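PDB 5CWQ: designed helical repeat protein, which has no known natural function, being a de novo designed helical repeat protein made to explore which repeat architectures computation can build. Local coordinates for residues E4-E9 and A54-N59; R65-A70 and A108-C113; K22-A27 and I41-A46. All coordinates share one frame; numbering follows the deposited sequence. Where two conformers were deposited one is given.

Contact 1. Residues E4-E9 and A54-N59; sequences EELERE and ACERGN. With PO4 (phosphate ion), chain E.
L6 lays its isobutyl end over the E56 side chain and the start of the R57 chain. Both of its methyls, CD1 and CD2, lie 3.5 Å from E56 OE2, and CD1 also meets R57 CG at 3.8 Å. E56 swings CG away from its own N (chi1 -176°) and stays extended, which carries its carboxylate alongside the leucine methyls. The overlap there is of apolar carbons against a charged group. R57 reaches straight out from the end of helix 33-57, and its NE comes within 3.9 Å of L6 CB. Its NH2 then forms a salt bridge with E7 OE2 at 3.3 Å, a long separation, and the carboxylate and guanidinium planes are 43° apart. E7 gets there by a bend at chi2 (-67°), which folds its carboxylate toward R57. A water in the guanidinium plane accepts from R57 NH1 at 3.1 Å and donates weakly to E7 OE2. NH1 also pairs with E62, at the start of helix 60-86. Nearby, E4 N donates to phosphate O4 at 2.7 Å, the ion probably coming from the crystallisation liquor. The chemistry is consistent with a weak, water-assisted surface ion pair in which R57 is shared between E7 and E62.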
ATOM      1  N   GLU A   4      11.616  -1.687  25.086  1.00 92.40           N
ATOM      2  CA  GLU A   4      10.561  -1.066  25.878  1.00 94.98           C
ATOM      3  C   GLU A   4       9.869   0.036  25.081  1.00 90.63           C
ATOM      4  O   GLU A   4       8.686   0.309  25.283  1.00 90.01           O
ATOM      5  CB  GLU A   4      11.132  -0.502  27.182  1.00101.91           C
ATOM      6  CG  GLU A   4      10.087   0.099  28.112  1.00108.74           C
ATOM      7  CD  GLU A   4      10.659   0.496  29.460  1.00115.46           C
ATOM      8  OE1 GLU A   4      11.623  -0.154  29.917  1.00116.97           O
ATOM      9  OE2 GLU A   4      10.145   1.462  30.062  1.00119.04           O
ATOM     10  N   GLU A   5      10.612   0.667  24.177  1.00 87.83           N
ATOM     11  CA  GLU A   5      10.034   1.657  23.275  1.00 86.22           C
ATOM     12  C   GLU A   5       9.163   0.965  22.236  1.00 79.18           C
ATOM     13  O   GLU A   5       8.134   1.495  21.820  1.00 77.60           O
ATOM     14  CB  GLU A   5      11.129   2.473  22.585  1.00 89.79           C
ATOM     15  CG  GLU A   5      11.949   3.333  23.527  1.00 96.65           C
ATOM     16  CD  GLU A   5      12.903   4.253  22.792  1.00 99.22           C
ATOM     17  OE1 GLU A   5      13.081   4.074  21.568  1.00 97.87           O
ATOM     18  OE2 GLU A   5      13.469   5.159  23.438  1.00102.23           O
ATOM     19  N   LEU A   6       9.587  -0.226  21.821  1.00 75.00           N
ATOM     20  CA  LEU A   6       8.845  -1.006  20.839  1.00 71.19           C
ATOM     21  C   LEU A   6       7.571  -1.578  21.447  1.00 71.19           C
ATOM     22  O   LEU A   6       6.582  -1.786  20.747  1.00 69.12           O
ATOM     23  CB  LEU A   6       9.717  -2.132  20.284  1.00 69.98           C
ATOM     24  CG  LEU A   6      10.948  -1.687  19.490  1.00 69.38           C
ATOM     25  CD1 LEU A   6      11.795  -2.890  19.103  1.00 68.88           C
ATOM     26  CD2 LEU A   6      10.546  -0.897  18.252  1.00 67.50           C
ATOM     27  N   GLU A   7       7.598  -1.835  22.751  1.00 74.60           N
ATOM     28  CA  GLU A   7       6.407  -2.281  23.462  1.00 78.47           C
ATOM     29  C   GLU A   7       5.318  -1.218  23.383  1.00 77.47           C
ATOM     30  O   GLU A   7       4.149  -1.528  23.156  1.00 75.81           O
ATOM     31  CB  GLU A   7       6.733  -2.596  24.923  1.00 85.87           C
ATOM     32  CG  GLU A   7       7.328  -3.977  25.142  1.00 90.49           C
ATOM     33  CD  GLU A   7       6.347  -5.095  24.841  1.00 94.38           C
ATOM     34  OE1 GLU A   7       5.139  -4.810  24.693  1.00 95.72           O
ATOM     35  OE2 GLU A   7       6.785  -6.260  24.748  1.00 95.77           O
ATOM     36  N   ARG A   8       5.714   0.038  23.565  1.00 79.70           N
ATOM     37  CA  ARG A   8       4.783   1.155  23.483  1.00 83.52           C
ATOM     38  C   ARG A   8       4.178   1.243  22.086  1.00 78.43           C
ATOM     39  O   ARG A   8       2.979   1.471  21.930  1.00 77.91           O
ATOM     40  CB  ARG A   8       5.485   2.468  23.832  1.00 91.29           C
ATOM     41  CG  ARG A   8       4.535   3.619  24.127  1.00 99.85           C
ATOM     42  CD  ARG A   8       5.207   4.967  23.925  1.00106.28           C
ATOM     43  NE  ARG A   8       5.510   5.215  22.517  1.00108.55           N
ATOM     44  CZ  ARG A   8       4.625   5.638  21.619  1.00111.07           C
ATOM     45  NH1 ARG A   8       3.366   5.864  21.971  1.00113.88           N
ATOM     46  NH2 ARG A   8       4.999   5.835  20.362  1.00109.55           N
ATOM     47  N   GLU A   9       5.018   1.057  21.073  1.00 75.21           N
ATOM     48  CA  GLU A   9       4.575   1.118  19.686  1.00 72.80           C
ATOM     49  C   GLU A   9       3.769  -0.123  19.312  1.00 63.45           C
ATOM     50  O   GLU A   9       2.802  -0.042  18.557  1.00 60.66           O
ATOM     51  CB  GLU A   9       5.774   1.267  18.748  1.00 79.58           C
ATOM     52  CG  GLU A   9       6.583   2.531  18.978  1.00 88.96           C
ATOM     53  CD  GLU A   9       7.820   2.598  18.102  1.00 94.04           C
ATOM     54  OE1 GLU A   9       7.912   1.806  17.140  1.00 94.47           O
ATOM     55  OE2 GLU A   9       8.701   3.440  18.378  1.00 96.96           O
ATOM     56  N   ALA A  54       8.156  -6.331  14.533  1.00 41.92           N
ATOM     57  CA  ALA A  54       8.650  -7.701  14.457  1.00 42.98           C
ATOM     58  C   ALA A  54      10.018  -7.737  13.776  1.00 41.51           C
ATOM     59  O   ALA A  54      10.924  -8.441  14.225  1.00 43.45           O
ATOM     60  CB  ALA A  54       7.660  -8.583  13.712  1.00 42.88           C
ATOM     61  N   CYS A  55      10.154  -6.973  12.695  1.00 37.55           N
ATOM     62  CA  CYS A  55      11.415  -6.869  11.965  1.00 35.35           C
ATOM     63  C   CYS A  55      12.550  -6.364  12.854  1.00 38.31           C
ATOM     64  O   CYS A  55      13.675  -6.848  12.766  1.00 39.64           O
ATOM     65  CB  CYS A  55      11.262  -5.934  10.759  1.00 31.44           C
ATOM     66  SG  CYS A  55      10.262  -6.592   9.401  1.00 43.87           S
ATOM     67  N   GLU A  56      12.253  -5.387  13.704  1.00 40.29           N
ATOM     68  CA  GLU A  56      13.276  -4.787  14.555  1.00 44.01           C
ATOM     69  C   GLU A  56      13.652  -5.714  15.707  1.00 43.92           C
ATOM     70  O   GLU A  56      14.785  -5.692  16.187  1.00 44.90           O
ATOM     71  CB  GLU A  56      12.796  -3.440  15.100  1.00 50.00           C
ATOM     72  CG  GLU A  56      13.847  -2.704  15.926  1.00 58.77           C
ATOM     73  CD  GLU A  56      13.465  -1.267  16.238  1.00 65.99           C
ATOM     74  OE1 GLU A  56      12.746  -0.645  15.427  1.00 67.57           O
ATOM     75  OE2 GLU A  56      13.885  -0.757  17.298  1.00 69.75           O
ATOM     76  N   ARG A  57      12.697  -6.531  16.143  1.00 43.40           N
ATOM     77  CA  ARG A  57      12.930  -7.480  17.227  1.00 45.72           C
ATOM     78  C   ARG A  57      13.545  -8.779  16.717  1.00 48.50           C
ATOM     79  O   ARG A  57      14.180  -9.513  17.473  1.00 50.24           O
ATOM     80  CB  ARG A  57      11.624  -7.786  17.959  1.00 45.62           C
ATOM     81  CG  ARG A  57      11.098  -6.635  18.798  1.00 46.71           C
ATOM     82  CD  ARG A  57       9.766  -6.988  19.442  1.00 49.23           C
ATOM     83  NE  ARG A  57       9.353  -5.999  20.433  1.00 52.54           N
ATOM     84  CZ  ARG A  57       8.169  -5.996  21.041  1.00 55.39           C
ATOM     85  NH1 ARG A  57       7.269  -6.928  20.758  1.00 55.25           N
ATOM     86  NH2 ARG A  57       7.884  -5.055  21.931  1.00 57.62           N
ATOM     87  N   GLY A  58      13.355  -9.061  15.433  1.00 45.92           N
ATOM     88  CA  GLY A  58      13.819 -10.309  14.857  1.00 47.76           C
ATOM     89  C   GLY A  58      12.985 -11.481  15.338  1.00 49.01           C
ATOM     90  O   GLY A  58      13.449 -12.621  15.359  1.00 50.56           O
ATOM     91  N   ASN A  59      11.748 -11.192  15.732  1.00 48.41           N
ATOM     92  CA  ASN A  59      10.827 -12.216  16.209  1.00 50.40           C
ATOM     93  C   ASN A  59       9.974 -12.764  15.069  1.00 49.84           C
ATOM     94  O   ASN A  59       9.058 -12.098  14.588  1.00 45.10           O
ATOM     95  CB  ASN A  59       9.934 -11.643  17.310  1.00 53.40           C
ATOM     96  CG  ASN A  59       9.179 -12.717  18.070  1.00 57.90           C
ATOM     97  OD1 ASN A  59       8.811 -13.752  17.515  1.00 60.23           O
ATOM     98  ND2 ASN A  59       8.947 -12.472  19.353  1.00 59.18           N
TER
HETATM   99  P   PO4 E 304      14.738   0.555  25.971  1.00 83.00           P
HETATM  100  O1  PO4 E 304      15.793   0.880  24.941  1.00 82.34           O
HETATM  101  O2  PO4 E 304      13.685   1.637  25.973  1.00 83.18           O
HETATM  102  O3  PO4 E 304      15.374   0.477  27.338  1.00 83.12           O
HETATM  103  O4  PO4 E 304      14.098  -0.772  25.636  1.00 83.41           O
HETATM  104  O   HOH W   1       5.010  -6.933  22.834  1.00 46.90           O

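Contact 2. Residues R65-A70 and A108-C113; sequences RASEKA and AEVACC
Helix-to-helix packing inside the repeat array brings helix 60-86 against helix 90-114, and V110 is the side chain that both touching residues of 65-70 meet. The backbones come close here, the CA atoms of S67 and V110 being 6.4 Å apart, consistent with the small side chains of A66 and S67 on helix 60-86. V110 divides its two methyls between neighbouring residues: CG1 meets S67 CB at 3.9 Å, while CG2 approaches A66 CB at 4.2 Å. CG2 is also near the backbone N of S67. The valine chi1 of 173° points CG1 at S67 CB and CG2 toward A66 and the S67 backbone N. S67 takes part through CB, its hydroxyl making no bond to the facing segment. Further packing surrounds the site: V110 also touches A51 of helix 33-57, and S67 touches L107 and E119. All three touching residues are buried although only 98 Å² is covered between the segments. Disulfides from C112 to C170 and from C113 to C55 tie helix 90-114 to helices 147-171 and 33-57. Between 65-70 and 108-113 themselves, methyl and methylene contact without a polar link implies ordinary van der Waals packing.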
ATOM      1  N   ARG A  65       2.539 -13.620  12.849  1.00 46.90           N
ATOM      2  CA  ARG A  65       1.276 -13.094  13.354  1.00 46.72           C
ATOM      3  C   ARG A  65       0.848 -11.865  12.561  1.00 41.66           C
ATOM      4  O   ARG A  65      -0.321 -11.725  12.202  1.00 40.87           O
ATOM      5  CB  ARG A  65       1.393 -12.741  14.836  1.00 53.60           C
ATOM      6  CG  ARG A  65       0.847 -13.799  15.781  1.00 64.70           C
ATOM      7  CD  ARG A  65       1.040 -13.378  17.230  1.00 77.05           C
ATOM      8  NE  ARG A  65       2.405 -13.621  17.691  1.00 89.84           N
ATOM      9  CZ  ARG A  65       2.986 -12.981  18.704  1.00100.92           C
ATOM     10  NH1 ARG A  65       2.331 -12.039  19.371  1.00104.89           N
ATOM     11  NH2 ARG A  65       4.231 -13.280  19.045  1.00104.91           N
ATOM     12  N   ALA A  66       1.802 -10.979  12.293  1.00 38.65           N
ATOM     13  CA  ALA A  66       1.532  -9.767  11.528  1.00 36.18           C
ATOM     14  C   ALA A  66       1.084 -10.116  10.112  1.00 35.13           C
ATOM     15  O   ALA A  66       0.179  -9.485   9.563  1.00 33.52           O
ATOM     16  CB  ALA A  66       2.768  -8.871  11.491  1.00 35.13           C
ATOM     17  N   SER A  67       1.721 -11.124   9.527  1.00 36.49           N
ATOM     18  CA  SER A  67       1.391 -11.563   8.176  1.00 37.85           C
ATOM     19  C   SER A  67      -0.016 -12.149   8.125  1.00 37.84           C
ATOM     20  O   SER A  67      -0.776 -11.891   7.187  1.00 36.12           O
ATOM     21  CB  SER A  67       2.409 -12.593   7.688  1.00 41.27           C
ATOM     22  OG  SER A  67       2.235 -12.870   6.311  1.00 43.32           O
ATOM     23  N   GLU A  68      -0.353 -12.944   9.137  1.00 40.06           N
ATOM     24  CA  GLU A  68      -1.689 -13.516   9.258  1.00 42.25           C
ATOM     25  C   GLU A  68      -2.728 -12.407   9.335  1.00 38.59           C
ATOM     26  O   GLU A  68      -3.792 -12.493   8.721  1.00 38.27           O
ATOM     27  CB  GLU A  68      -1.779 -14.416  10.494  1.00 49.20           C
ATOM     28  CG  GLU A  68      -0.977 -15.709  10.381  1.00 56.30           C
ATOM     29  CD  GLU A  68      -0.798 -16.414  11.715  1.00 63.64           C
ATOM     30  OE1 GLU A  68      -1.450 -16.011  12.702  1.00 66.52           O
ATOM     31  OE2 GLU A  68       0.001 -17.373  11.776  1.00 66.25           O
ATOM     32  N   LYS A  69      -2.407 -11.359  10.086  1.00 36.51           N
ATOM     33  CA  LYS A  69      -3.312 -10.229  10.236  1.00 36.17           C
ATOM     34  C   LYS A  69      -3.392  -9.418   8.945  1.00 35.32           C
ATOM     35  O   LYS A  69      -4.454  -8.904   8.595  1.00 35.33           O
ATOM     36  CB  LYS A  69      -2.869  -9.344  11.401  1.00 37.47           C
ATOM     37  CG  LYS A  69      -3.088  -9.992  12.761  1.00 42.33           C
ATOM     38  CD  LYS A  69      -2.635  -9.097  13.898  1.00 46.79           C
ATOM     39  CE  LYS A  69      -2.875  -9.765  15.245  1.00 52.50           C
ATOM     40  NZ  LYS A  69      -2.515  -8.883  16.390  1.00 55.02           N
ATOM     41  N   ALA A  70      -2.270  -9.312   8.238  1.00 35.00           N
ATOM     42  CA  ALA A  70      -2.232  -8.610   6.958  1.00 34.39           C
ATOM     43  C   ALA A  70      -3.071  -9.342   5.919  1.00 35.09           C
ATOM     44  O   ALA A  70      -3.773  -8.720   5.120  1.00 35.71           O
ATOM     45  CB  ALA A  70      -0.793  -8.465   6.467  1.00 33.86           C
ATOM     46  N   ALA A 108       5.061  -8.199   2.343  1.00 30.40           N
ATOM     47  CA  ALA A 108       6.395  -8.157   1.759  1.00 30.90           C
ATOM     48  C   ALA A 108       7.454  -7.951   2.840  1.00 30.32           C
ATOM     49  O   ALA A 108       8.470  -8.645   2.863  1.00 29.69           O
ATOM     50  CB  ALA A 108       6.477  -7.054   0.717  1.00 30.72           C
ATOM     51  N   GLU A 109       7.201  -6.995   3.732  1.00 30.66           N
ATOM     52  CA  GLU A 109       8.103  -6.699   4.840  1.00 32.57           C
ATOM     53  C   GLU A 109       8.350  -7.931   5.708  1.00 33.44           C
ATOM     54  O   GLU A 109       9.489  -8.226   6.069  1.00 34.07           O
ATOM     55  CB  GLU A 109       7.536  -5.560   5.698  1.00 34.56           C
ATOM     56  CG  GLU A 109       7.500  -4.201   4.990  1.00 36.14           C
ATOM     57  CD  GLU A 109       6.598  -3.185   5.678  1.00 37.92           C
ATOM     58  OE1 GLU A 109       5.703  -3.593   6.449  1.00 39.25           O
ATOM     59  OE2 GLU A 109       6.782  -1.971   5.442  1.00 37.76           O
ATOM     60  N   VAL A 110       7.283  -8.651   6.040  1.00 33.39           N
ATOM     61  CA  VAL A 110       7.413  -9.857   6.852  1.00 34.92           C
ATOM     62  C   VAL A 110       8.206 -10.918   6.094  1.00 36.74           C
ATOM     63  O   VAL A 110       9.085 -11.566   6.659  1.00 37.57           O
ATOM     64  CB  VAL A 110       6.036 -10.433   7.253  1.00 34.95           C
ATOM     65  CG1 VAL A 110       6.196 -11.787   7.942  1.00 36.23           C
ATOM     66  CG2 VAL A 110       5.308  -9.464   8.163  1.00 34.74           C
ATOM     67  N   ALA A 111       7.893 -11.087   4.814  1.00 37.43           N
ATOM     68  CA  ALA A 111       8.557 -12.091   3.994  1.00 38.73           C
ATOM     69  C   ALA A 111      10.061 -11.850   3.961  1.00 38.73           C
ATOM     70  O   ALA A 111      10.849 -12.780   4.145  1.00 39.90           O
ATOM     71  CB  ALA A 111       7.989 -12.086   2.588  1.00 38.38           C
ATOM     72  N   CYS A 112      10.454 -10.599   3.740  1.00 37.39           N
ATOM     73  CA  CYS A 112      11.867 -10.239   3.689  1.00 37.74           C
ATOM     74  C   CYS A 112      12.542 -10.428   5.043  1.00 37.59           C
ATOM     75  O   CYS A 112      13.625 -11.008   5.128  1.00 37.92           O
ATOM     76  CB  CYS A 112      12.036  -8.792   3.223  1.00 37.83           C
ATOM     77  SG  CYS A 112      11.540  -8.496   1.505  1.00 34.47           S
ATOM     78  N   CYS A 113      11.899  -9.941   6.100  1.00 37.50           N
ATOM     79  CA  CYS A 113      12.470 -10.014   7.442  1.00 39.58           C
ATOM     80  C   CYS A 113      12.618 -11.459   7.912  1.00 43.35           C
ATOM     81  O   CYS A 113      13.586 -11.800   8.590  1.00 44.43           O
ATOM     82  CB  CYS A 113      11.611  -9.223   8.432  1.00 39.00           C
ATOM     83  SG  CYS A 113      11.684  -7.426   8.209  1.00 43.35           S
TER

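Contact 3. Residues K22-A27 and I41-A46; sequences KRSEEA and IEEARA
OE2 of E42 is gripped by two nitrogens of R23. The shorter bond runs from R23 NH2 to E42 OE2 at 2.6 Å, with an N-H...O angle of 137°; the second, from R23 NE to E42 OE2 at 3.2 Å, is weak. One carboxylate oxygen therefore takes both donors in a forked salt bridge, met from NH2 nearly in line with its own C-O bond. It lies at the guanidinium edge but 26° out of the plane, and the two side chains cross at about a right angle. R23 is bent at chi3 (-65°), which turns its NE and NH2 side to the extended glutamate arriving from helix 33-57.

Beside this pair, in the modelled conformer of S24, its OG lies 2.7 Å from E43 OE2; for a second conformer of the serine this approach is doubtful. The hydroxyl has E43 OE2 and the A20 carbonyl oxygen of its own helix as neighbours. Both S24 and E43 are buried, and E43 further packs on L17, A20 and R21 of helix 5-30 and on V73 of helix 60-86. S24 also touches L36, A39 and L40 of helix 33-57. Helices 5-30 and 33-57 are thus joined by an outer ion pair and, in that conformer, an inner approach of serine to carboxylate. A buried carboxylate beside a hydroxyl, with R21 also touching the side chain, is probably less costly to bury than one without such neighbours.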
ATOM      1  N   LYS A  22     -13.334  -2.585  15.196  0.50 48.19           N
ATOM      2  CA  LYS A  22     -14.655  -2.267  15.723  0.50 50.30           C
ATOM      3  C   LYS A  22     -15.351  -1.242  14.833  0.50 48.63           C
ATOM      4  O   LYS A  22     -16.551  -1.338  14.585  0.50 47.60           O
ATOM      5  CB  LYS A  22     -14.552  -1.751  17.160  0.50 55.19           C
ATOM      6  CG  LYS A  22     -14.576  -2.858  18.208  0.50 59.71           C
ATOM      7  CD  LYS A  22     -13.528  -2.651  19.289  0.50 65.71           C
ATOM      8  CE  LYS A  22     -13.762  -1.374  20.077  0.50 71.49           C
ATOM      9  NZ  LYS A  22     -12.726  -1.188  21.129  0.50 75.11           N
ATOM     10  N   ARG A  23     -14.590  -0.265  14.348  1.00 49.05           N
ATOM     11  CA  ARG A  23     -15.125   0.727  13.421  1.00 53.33           C
ATOM     12  C   ARG A  23     -15.502   0.054  12.107  1.00 46.43           C
ATOM     13  O   ARG A  23     -16.468   0.446  11.451  1.00 44.86           O
ATOM     14  CB  ARG A  23     -14.115   1.851  13.177  1.00 61.73           C
ATOM     15  CG  ARG A  23     -13.996   2.838  14.330  1.00 73.23           C
ATOM     16  CD  ARG A  23     -13.180   4.059  13.936  1.00 79.21           C
ATOM     17  NE  ARG A  23     -11.788   3.723  13.637  1.00 81.92           N
ATOM     18  CZ  ARG A  23     -10.792   3.747  14.520  1.00 84.69           C
ATOM     19  NH1 ARG A  23     -11.009   4.095  15.784  1.00 88.10           N
ATOM     20  NH2 ARG A  23      -9.566   3.421  14.134  1.00 82.93           N
ATOM     21  N   SER A  24     -14.736  -0.963  11.722  0.61 43.90           N
ATOM     22  CA  SER A  24     -15.032  -1.728  10.517  0.61 41.82           C
ATOM     23  C   SER A  24     -16.353  -2.469  10.666  0.61 44.27           C
ATOM     24  O   SER A  24     -17.154  -2.523   9.734  0.61 43.18           O
ATOM     25  CB  SER A  24     -13.908  -2.722  10.210  0.61 39.95           C
ATOM     26  OG  SER A  24     -12.712  -2.054   9.848  0.61 37.82           O
ATOM     27  N   GLU A  25     -16.577  -3.040  11.845  1.00 49.49           N
ATOM     28  CA  GLU A  25     -17.793  -3.804  12.103  1.00 57.67           C
ATOM     29  C   GLU A  25     -19.013  -2.890  12.193  1.00 54.40           C
ATOM     30  O   GLU A  25     -20.108  -3.265  11.774  1.00 54.06           O
ATOM     31  CB  GLU A  25     -17.649  -4.618  13.391  1.00 71.63           C
ATOM     32  CG  GLU A  25     -18.845  -5.509  13.709  1.00 84.76           C
ATOM     33  CD  GLU A  25     -19.116  -6.544  12.630  1.00 92.77           C
ATOM     34  OE1 GLU A  25     -18.187  -6.865  11.859  1.00 93.58           O
ATOM     35  OE2 GLU A  25     -20.262  -7.037  12.552  1.00 97.52           O
ATOM     36  N   GLU A  26     -18.820  -1.695  12.743  1.00 52.56           N
ATOM     37  CA  GLU A  26     -19.898  -0.716  12.851  1.00 53.98           C
ATOM     38  C   GLU A  26     -20.351  -0.252  11.470  1.00 50.55           C
ATOM     39  O   GLU A  26     -21.547  -0.134  11.205  1.00 49.26           O
ATOM     40  CB  GLU A  26     -19.452   0.485  13.687  1.00 59.64           C
ATOM     41  CG  GLU A  26     -19.357   0.201  15.180  1.00 68.93           C
ATOM     42  CD  GLU A  26     -18.684   1.322  15.950  1.00 76.13           C
ATOM     43  OE1 GLU A  26     -18.300   2.333  15.326  1.00 76.14           O
ATOM     44  OE2 GLU A  26     -18.540   1.190  17.185  1.00 81.44           O
ATOM     45  N   ALA A  27     -19.387   0.011  10.594  1.00 49.78           N
ATOM     46  CA  ALA A  27     -19.684   0.456   9.240  1.00 49.18           C
ATOM     47  C   ALA A  27     -20.244  -0.689   8.402  1.00 50.14           C
ATOM     48  O   ALA A  27     -21.109  -0.481   7.550  1.00 49.56           O
ATOM     49  CB  ALA A  27     -18.437   1.028   8.590  1.00 46.42           C
ATOM     50  N   ILE A  41      -8.096   0.568   5.810  1.00 30.90           N
ATOM     51  CA  ILE A  41      -6.829   1.263   5.596  1.00 30.21           C
ATOM     52  C   ILE A  41      -6.127   1.462   6.934  1.00 31.10           C
ATOM     53  O   ILE A  41      -4.909   1.315   7.035  1.00 30.70           O
ATOM     54  CB  ILE A  41      -7.030   2.632   4.906  1.00 29.28           C
ATOM     55  CG1 ILE A  41      -7.530   2.431   3.475  1.00 28.65           C
ATOM     56  CG2 ILE A  41      -5.722   3.436   4.889  1.00 28.53           C
ATOM     57  CD1 ILE A  41      -7.982   3.706   2.798  1.00 28.37           C
ATOM     58  N   GLU A  42      -6.901   1.803   7.957  1.00 33.57           N
ATOM     59  CA  GLU A  42      -6.352   2.013   9.292  1.00 38.12           C
ATOM     60  C   GLU A  42      -5.837   0.700   9.873  1.00 34.40           C
ATOM     61  O   GLU A  42      -4.791   0.671  10.520  1.00 34.87           O
ATOM     62  CB  GLU A  42      -7.405   2.631  10.214  1.00 48.53           C
ATOM     63  CG  GLU A  42      -7.837   4.026   9.789  1.00 58.78           C
ATOM     64  CD  GLU A  42      -9.066   4.515  10.530  1.00 69.44           C
ATOM     65  OE1 GLU A  42      -9.726   5.451  10.033  1.00 72.39           O
ATOM     66  OE2 GLU A  42      -9.372   3.964  11.610  1.00 74.29           O
ATOM     67  N   GLU A  43      -6.572  -0.383   9.640  1.00 31.61           N
ATOM     68  CA  GLU A  43      -6.125  -1.705  10.060  1.00 31.22           C
ATOM     69  C   GLU A  43      -4.790  -2.042   9.410  1.00 29.97           C
ATOM     70  O   GLU A  43      -3.861  -2.494  10.078  1.00 31.80           O
ATOM     71  CB  GLU A  43      -7.162  -2.773   9.708  1.00 32.40           C
ATOM     72  CG  GLU A  43      -8.429  -2.704  10.539  1.00 35.20           C
ATOM     73  CD  GLU A  43      -9.380  -3.849  10.252  1.00 38.58           C
ATOM     74  OE1 GLU A  43      -8.902  -4.939   9.873  1.00 39.86           O
ATOM     75  OE2 GLU A  43     -10.607  -3.659  10.402  1.00 40.15           O
ATOM     76  N   ALA A  44      -4.702  -1.805   8.105  1.00 27.89           N
ATOM     77  CA  ALA A  44      -3.489  -2.083   7.345  1.00 27.56           C
ATOM     78  C   ALA A  44      -2.302  -1.273   7.868  1.00 28.98           C
ATOM     79  O   ALA A  44      -1.179  -1.775   7.928  1.00 28.72           O
ATOM     80  CB  ALA A  44      -3.722  -1.794   5.867  1.00 26.63           C
ATOM     81  N   ARG A  45      -2.554  -0.021   8.242  1.00 31.58           N
ATOM     82  CA  ARG A  45      -1.525   0.832   8.835  1.00 34.65           C
ATOM     83  C   ARG A  45      -1.005   0.229  10.133  1.00 32.86           C
ATOM     84  O   ARG A  45       0.202   0.186  10.374  1.00 31.44           O
ATOM     85  CB  ARG A  45      -2.072   2.235   9.106  1.00 41.50           C
ATOM     86  CG  ARG A  45      -2.186   3.112   7.875  1.00 48.41           C
ATOM     87  CD  ARG A  45      -3.038   4.340   8.152  1.00 56.50           C
ATOM     88  NE  ARG A  45      -3.071   5.257   7.016  1.00 63.37           N
ATOM     89  CZ  ARG A  45      -3.953   6.242   6.872  1.00 69.96           C
ATOM     90  NH1 ARG A  45      -4.890   6.444   7.789  1.00 73.43           N
ATOM     91  NH2 ARG A  45      -3.902   7.025   5.802  1.00 71.15           N
ATOM     92  N   ALA A  46      -1.932  -0.227  10.968  1.00 33.61           N
ATOM     93  CA  ALA A  46      -1.591  -0.833  12.247  1.00 35.10           C
ATOM     94  C   ALA A  46      -0.805  -2.122  12.039  1.00 35.53           C
ATOM     95  O   ALA A  46       0.165  -2.388  12.748  1.00 36.58           O
ATOM     96  CB  ALA A  46      -2.853  -1.104  13.056  1.00 35.86           C
TER

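Contacts 1 and 3 both join helix 5-30 to helix 33-57, and their centres are about 22 Å apart along this first antiparallel hairpin. In sequence contact 3 is nested inside the loop that contact 1 closes, nearer the turn between the helices. Contact 2 follows both in the chain and joins helix 60-86 to helix 90-114; its centre is about 14 Å from contact 1 and 18 Å from contact 3. Contacts 1 and 2 are tied covalently, C55 SG to C113 SG at 2.0 Å, whereas the nearest atoms of contacts 2 and 3 remain about 6 Å apart. This is consistent with an array in which packing within hairpins is supplemented by a covalent link between successive ones.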